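Local coordinates for citryl-spermidine/3,4-dihydroxybenzoyl-citryl-spermidine:spermidine ligase (PDB 3TO3), which catalyses the ATP-dependent condensation of spermidine with citryl-spermidine intermediates in the biosynthesis of petrobactin, a siderophore for iron acquisition and virulence in Bacillus anthracis, at residues W370-S373 with V374-L378; L416-Q419 with K420-P424. One frame throughout, in Å; residues are numbered along the deposited sequence.

Contact 1. Residues W370-S373 with V374-L378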
loop_
_atom_site.group_PDB
_atom_site.type_symbol
_atom_site.label_atom_id
_atom_site.label_comp_id
_atom_site.label_asym_id
_atom_site.label_seq_id
_atom_site.Cartn_x
_atom_site.Cartn_y
_atom_site.Cartn_z
ATOM N N TRP B 370 -2.529 18.999 -20.623
ATOM C CA TRP B 370 -1.658 20.177 -20.679
ATOM C C TRP B 370 -2.493 21.397 -20.398
ATOM O O TRP B 370 -3.636 21.459 -20.809
ATOM C CB TRP B 370 -1.000 20.328 -22.034
ATOM C CG TRP B 370 0.149 19.435 -22.295
ATOM C CD1 TRP B 370 1.449 19.708 -22.035
ATOM C CD2 TRP B 370 0.131 18.129 -22.916
ATOM N NE1 TRP B 370 2.251 18.675 -22.455
ATOM C CE2 TRP B 370 1.467 17.680 -22.982
ATOM C CE3 TRP B 370 -0.882 17.300 -23.415
ATOM C CZ2 TRP B 370 1.828 16.423 -23.522
ATOM C CZ3 TRP B 370 -0.522 16.056 -23.961
ATOM C CH2 TRP B 370 0.828 15.632 -23.999
ATOM N N ARG B 371 -1.934 22.372 -19.687
ATOM C CA ARG B 371 -2.697 23.573 -19.350
ATOM C C ARG B 371 -1.878 24.850 -19.591
ATOM O O ARG B 371 -0.655 24.839 -19.402
ATOM C CB ARG B 371 -3.206 23.475 -17.909
ATOM C CG ARG B 371 -3.402 24.783 -17.224
ATOM C CD ARG B 371 -4.384 24.658 -16.062
ATOM N NE ARG B 371 -3.882 23.878 -14.949
ATOM C CZ ARG B 371 -4.630 23.034 -14.238
ATOM N NH1 ARG B 371 -5.905 22.853 -14.531
ATOM N NH2 ARG B 371 -4.101 22.368 -13.227
ATOM N N GLU B 372 -2.539 25.929 -20.031
ATOM C CA GLU B 372 -1.846 27.201 -20.306
ATOM C C GLU B 372 -1.136 27.716 -19.063
ATOM O O GLU B 372 -1.709 27.716 -17.971
ATOM C CB GLU B 372 -2.824 28.305 -20.743
ATOM C CG GLU B 372 -3.482 28.120 -22.073
ATOM C CD GLU B 372 -4.429 29.276 -22.400
ATOM O OE1 GLU B 372 -5.262 29.642 -21.514
ATOM O OE2 GLU B 372 -4.330 29.819 -23.540
ATOM N N SER B 373 0.090 28.183 -19.229
ATOM C CA SER B 373 0.823 28.850 -18.144
ATOM C C SER B 373 0.160 30.163 -17.811
ATOM O O SER B 373 -0.170 30.919 -18.715
ATOM C CB SER B 373 2.243 29.178 -18.605
ATOM O OG SER B 373 2.969 29.774 -17.547
ATOM N N VAL B 374 -0.016 30.462 -16.533
ATOM C CA VAL B 374 -0.550 31.767 -16.142
ATOM C C VAL B 374 0.340 32.931 -16.635
ATOM O O VAL B 374 -0.132 34.057 -16.819
ATOM C CB VAL B 374 -0.718 31.882 -14.617
ATOM C CG1 VAL B 374 0.620 32.170 -13.963
ATOM C CG2 VAL B 374 -1.689 32.974 -14.286
ATOM N N HIS B 375 1.618 32.662 -16.872
ATOM C CA HIS B 375 2.521 33.700 -17.403
ATOM C C HIS B 375 2.190 34.205 -18.799
ATOM O O HIS B 375 2.589 35.300 -19.166
ATOM C CB HIS B 375 3.978 33.256 -17.326
ATOM C CG HIS B 375 4.427 32.999 -15.928
ATOM N ND1 HIS B 375 4.674 34.015 -15.035
ATOM C CD2 HIS B 375 4.614 31.843 -15.251
ATOM C CE1 HIS B 375 5.022 33.498 -13.871
ATOM N NE2 HIS B 375 4.989 32.181 -13.976
ATOM N N HIS B 376 1.478 33.385 -19.565
ATOM C CA HIS B 376 0.911 33.769 -20.850
ATOM C C HIS B 376 0.063 35.029 -20.657
ATOM O O HIS B 376 0.102 35.943 -21.473
ATOM C CB HIS B 376 0.063 32.595 -21.368
ATOM C CG HIS B 376 -0.586 32.822 -22.701
ATOM N ND1 HIS B 376 -1.368 33.922 -22.979
ATOM C CD2 HIS B 376 -0.612 32.052 -23.818
ATOM C CE1 HIS B 376 -1.818 33.837 -24.221
ATOM N NE2 HIS B 376 -1.375 32.711 -24.751
ATOM N N TYR B 377 -0.697 35.071 -19.567
ATOM C CA TYR B 377 -1.637 36.168 -19.291
ATOM C C TYR B 377 -1.188 37.395 -18.485
ATOM O O TYR B 377 -1.862 38.424 -18.514
ATOM C CB TYR B 377 -2.869 35.606 -18.584
ATOM C CG TYR B 377 -3.704 34.689 -19.433
ATOM C CD1 TYR B 377 -4.593 35.200 -20.374
ATOM C CD2 TYR B 377 -3.621 33.302 -19.282
ATOM C CE1 TYR B 377 -5.375 34.356 -21.150
ATOM C CE2 TYR B 377 -4.403 32.443 -20.049
ATOM C CZ TYR B 377 -5.284 32.971 -20.983
ATOM O OH TYR B 377 -6.067 32.119 -21.752
ATOM N N LEU B 378 -0.075 37.315 -17.769
ATOM C CA LEU B 378 0.215 38.358 -16.788
ATOM C C LEU B 378 0.786 39.585 -17.450
ATOM O O LEU B 378 1.736 39.485 -18.196
ATOM C CB LEU B 378 1.189 37.866 -15.723
ATOM C CG LEU B 378 0.659 36.828 -14.728
ATOM C CD1 LEU B 378 1.754 36.489 -13.715
ATOM C CD2 LEU B 378 -0.632 37.277 -14.010
#

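Contact 2. Residues L416-Q419 with K420-P424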
loop_
_atom_site.group_PDB
_atom_site.type_symbol
_atom_site.label_atom_id
_atom_site.label_comp_id
_atom_site.label_asym_id
_atom_site.label_seq_id
_atom_site.Cartn_x
_atom_site.Cartn_y
_atom_site.Cartn_z
ATOM N N LEU B 416 -12.310 45.469 -3.245
ATOM C CA LEU B 416 -11.679 45.155 -4.531
ATOM C C LEU B 416 -11.595 43.668 -4.774
ATOM O O LEU B 416 -11.779 43.237 -5.903
ATOM C CB LEU B 416 -10.291 45.741 -4.643
ATOM C CG LEU B 416 -10.376 47.228 -4.894
ATOM C CD1 LEU B 416 -9.167 47.956 -4.264
ATOM C CD2 LEU B 416 -10.524 47.454 -6.405
ATOM N N LEU B 417 -11.305 42.895 -3.725
ATOM C CA LEU B 417 -11.112 41.469 -3.885
ATOM C C LEU B 417 -12.420 40.836 -4.347
ATOM O O LEU B 417 -12.453 40.101 -5.324
ATOM C CB LEU B 417 -10.629 40.801 -2.579
ATOM C CG LEU B 417 -10.458 39.284 -2.732
ATOM C CD1 LEU B 417 -9.242 38.884 -3.638
ATOM C CD2 LEU B 417 -10.379 38.597 -1.364
ATOM N N ILE B 418 -13.490 41.137 -3.627
ATOM C CA ILE B 418 -14.807 40.644 -3.945
ATOM C C ILE B 418 -15.188 41.068 -5.380
ATOM O O ILE B 418 -15.672 40.235 -6.172
ATOM C CB ILE B 418 -15.853 41.199 -2.958
ATOM C CG1 ILE B 418 -15.501 40.833 -1.504
ATOM C CG2 ILE B 418 -17.218 40.712 -3.294
ATOM C CD1 ILE B 418 -15.270 39.401 -1.299
ATOM N N GLN B 419 -14.949 42.342 -5.715
ATOM C CA GLN B 419 -15.363 42.883 -7.021
ATOM C C GLN B 419 -14.652 42.235 -8.190
ATOM O O GLN B 419 -15.256 42.047 -9.233
ATOM C CB GLN B 419 -15.211 44.402 -7.120
ATOM C CG GLN B 419 -16.108 45.181 -6.198
ATOM C CD GLN B 419 -16.162 46.660 -6.544
ATOM O OE1 GLN B 419 -15.352 47.164 -7.327
ATOM N NE2 GLN B 419 -17.137 47.359 -5.977
ATOM N N LYS B 420 -13.367 41.938 -8.022
ATOM C CA LYS B 420 -12.558 41.320 -9.070
ATOM C C LYS B 420 -12.455 39.806 -9.049
ATOM O O LYS B 420 -12.014 39.208 -10.019
ATOM C CB LYS B 420 -11.148 41.901 -9.016
ATOM C CG LYS B 420 -10.959 43.182 -9.804
ATOM C CD LYS B 420 -11.805 44.332 -9.304
ATOM C CE LYS B 420 -11.791 45.496 -10.316
ATOM N NZ LYS B 420 -12.981 46.391 -10.142
ATOM N N ALA B 421 -12.887 39.170 -7.971
ATOM C CA ALA B 421 -12.642 37.744 -7.794
ATOM C C ALA B 421 -13.916 36.970 -7.622
ATOM O O ALA B 421 -14.108 35.935 -8.255
ATOM C CB ALA B 421 -11.704 37.457 -6.644
ATOM N N ILE B 422 -14.682 37.341 -6.614
ATOM C CA ILE B 422 -15.867 36.584 -6.259
ATOM C C ILE B 422 -17.046 36.861 -7.206
ATOM O O ILE B 422 -17.791 35.954 -7.592
ATOM C CB ILE B 422 -16.259 36.835 -4.779
ATOM C CG1 ILE B 422 -15.396 35.977 -3.860
ATOM C CG2 ILE B 422 -17.746 36.521 -4.531
ATOM C CD1 ILE B 422 -14.025 36.530 -3.590
ATOM N N ILE B 423 -17.216 38.120 -7.577
ATOM C CA ILE B 423 -18.338 38.490 -8.426
ATOM C C ILE B 423 -18.388 37.742 -9.778
ATOM O O ILE B 423 -19.456 37.303 -10.186
ATOM C CB ILE B 423 -18.415 40.016 -8.594
ATOM C CG1 ILE B 423 -18.587 40.669 -7.218
ATOM C CG2 ILE B 423 -19.546 40.436 -9.575
ATOM C CD1 ILE B 423 -19.800 40.188 -6.461
ATOM N N PRO B 424 -17.239 37.593 -10.468
ATOM C CA PRO B 424 -17.308 36.967 -11.794
ATOM C C PRO B 424 -17.666 35.495 -11.709
ATOM O O PRO B 424 -18.317 34.992 -12.607
ATOM C CB PRO B 424 -15.895 37.139 -12.357
ATOM C CG PRO B 424 -15.295 38.248 -11.540
ATOM C CD PRO B 424 -15.878 38.068 -10.167
#

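Contact 1. Residues W370-S373 with V374-L378
The carboxylate of Glu372 stands across the phenol end of Tyr377, the two side chains meeting at about a right angle and their flat groups turned 78° apart. Tyr377 OH donates to Glu372 OE1 over 2.6 Å. It arrives on the syn side of the carboxylate, 22° out of its plane, while OE1 itself lies at the edge of the phenol, close to the ring plane and 3.3 Å from Tyr377 CE2. With CG anti to its carbonyl carbon (chi1 -68°) and the chain extended beyond, Glu372 spans the turn to reach the hydroxyl five residues on.

Just after strand 367-371 ends, the chain coils into a turn with helical backbone angles that lacks the bonding of a regular helix. Ser373 binds this turn twice. His376 N donates to Ser373 O over 3.1 Å, closing a beta turn, and His375 N donates to Ser373 OG over 3.3 Å, which makes an ST turn. The serine hydroxyl, anti to its own backbone N, also sits at the edge of the imidazole, 3.5 Å from His375 CD2, and has a further partner in Pro293 O. His375 NE2 is bonded to Asp151, and Val374 CG1 lies over one face of the same imidazole.

Glu372 OE1 also accepts from Lys348 N of the neighbouring strand 345-355. Two donors on one carboxylate oxygen would be expected to stabilise the negative charge of Glu372, and they tie the turn to strand 345-355 of the mixed sheet.

Contact 2. Residues L416-Q419 with K420-P424
Ile418 O is approached by three backbone N-H groups, and through it helix 410-432 widens into a pi-type turn at 420-422. The strongest of the three bonds comes from Ile423 N, 3.0 Å from Ile418 O and almost in line with the carbonyl (C=O...N 168°), an i+5 link. Ile422 N and Ala421 N add only weak bonds to the same oxygen. Before the bulge the helix is regular: Lys420 N donates to Leu416 O over 2.9 Å. Ala421 N then makes a weak bond to Leu417 O. Beyond it the helix is kinked at Pro424, whose N carries no hydrogen to bond to the preceding turn.

The apolar side chains follow the widened spacing. Ile418 sends its two branches to different partners: CD1 meets Ile422 CD1 at 3.9 Å, whereas CG2, anti to the backbone N, meets Ile423 CD1 at 4.1 Å. Ile423 and Ile418 pack against helix 532-547, and Ile422 against helix 502-528, so the residues of the widened turn pack against both helices. Gln419 extends outward from the helix, where its NE2 is bonded to Glu542 OE1 of helix 532-547. Lys420, bent at chi2 (63°), folds its chain back along the preceding turn, bringing CD to 3.6 Å from Leu416 O. On another side, Leu417 CD1 rests 4.1 Å from Ala421 CB.

How the contacts relate
Contact 1 and contact 2 follow one another along the chain and do not touch: their centres lie 21 Å apart and their nearest atoms about 12 Å. The first falls in the IucA/IucC part of the sequence, the second in the FhuF-like part, and neither touches the nucleotide. The side chains of Val374 and Ile422 are each about 13 Å from the bound ATP. Contact 1 has the more direct connection, since Arg371, at the end of its strand, forms salt bridges with Glu349 and with Asp459, a residue of the ATP pocket and magnesium site. In contact 2 the side chain of Leu417 is about 8 Å from that of the ATP-binding Tyr391.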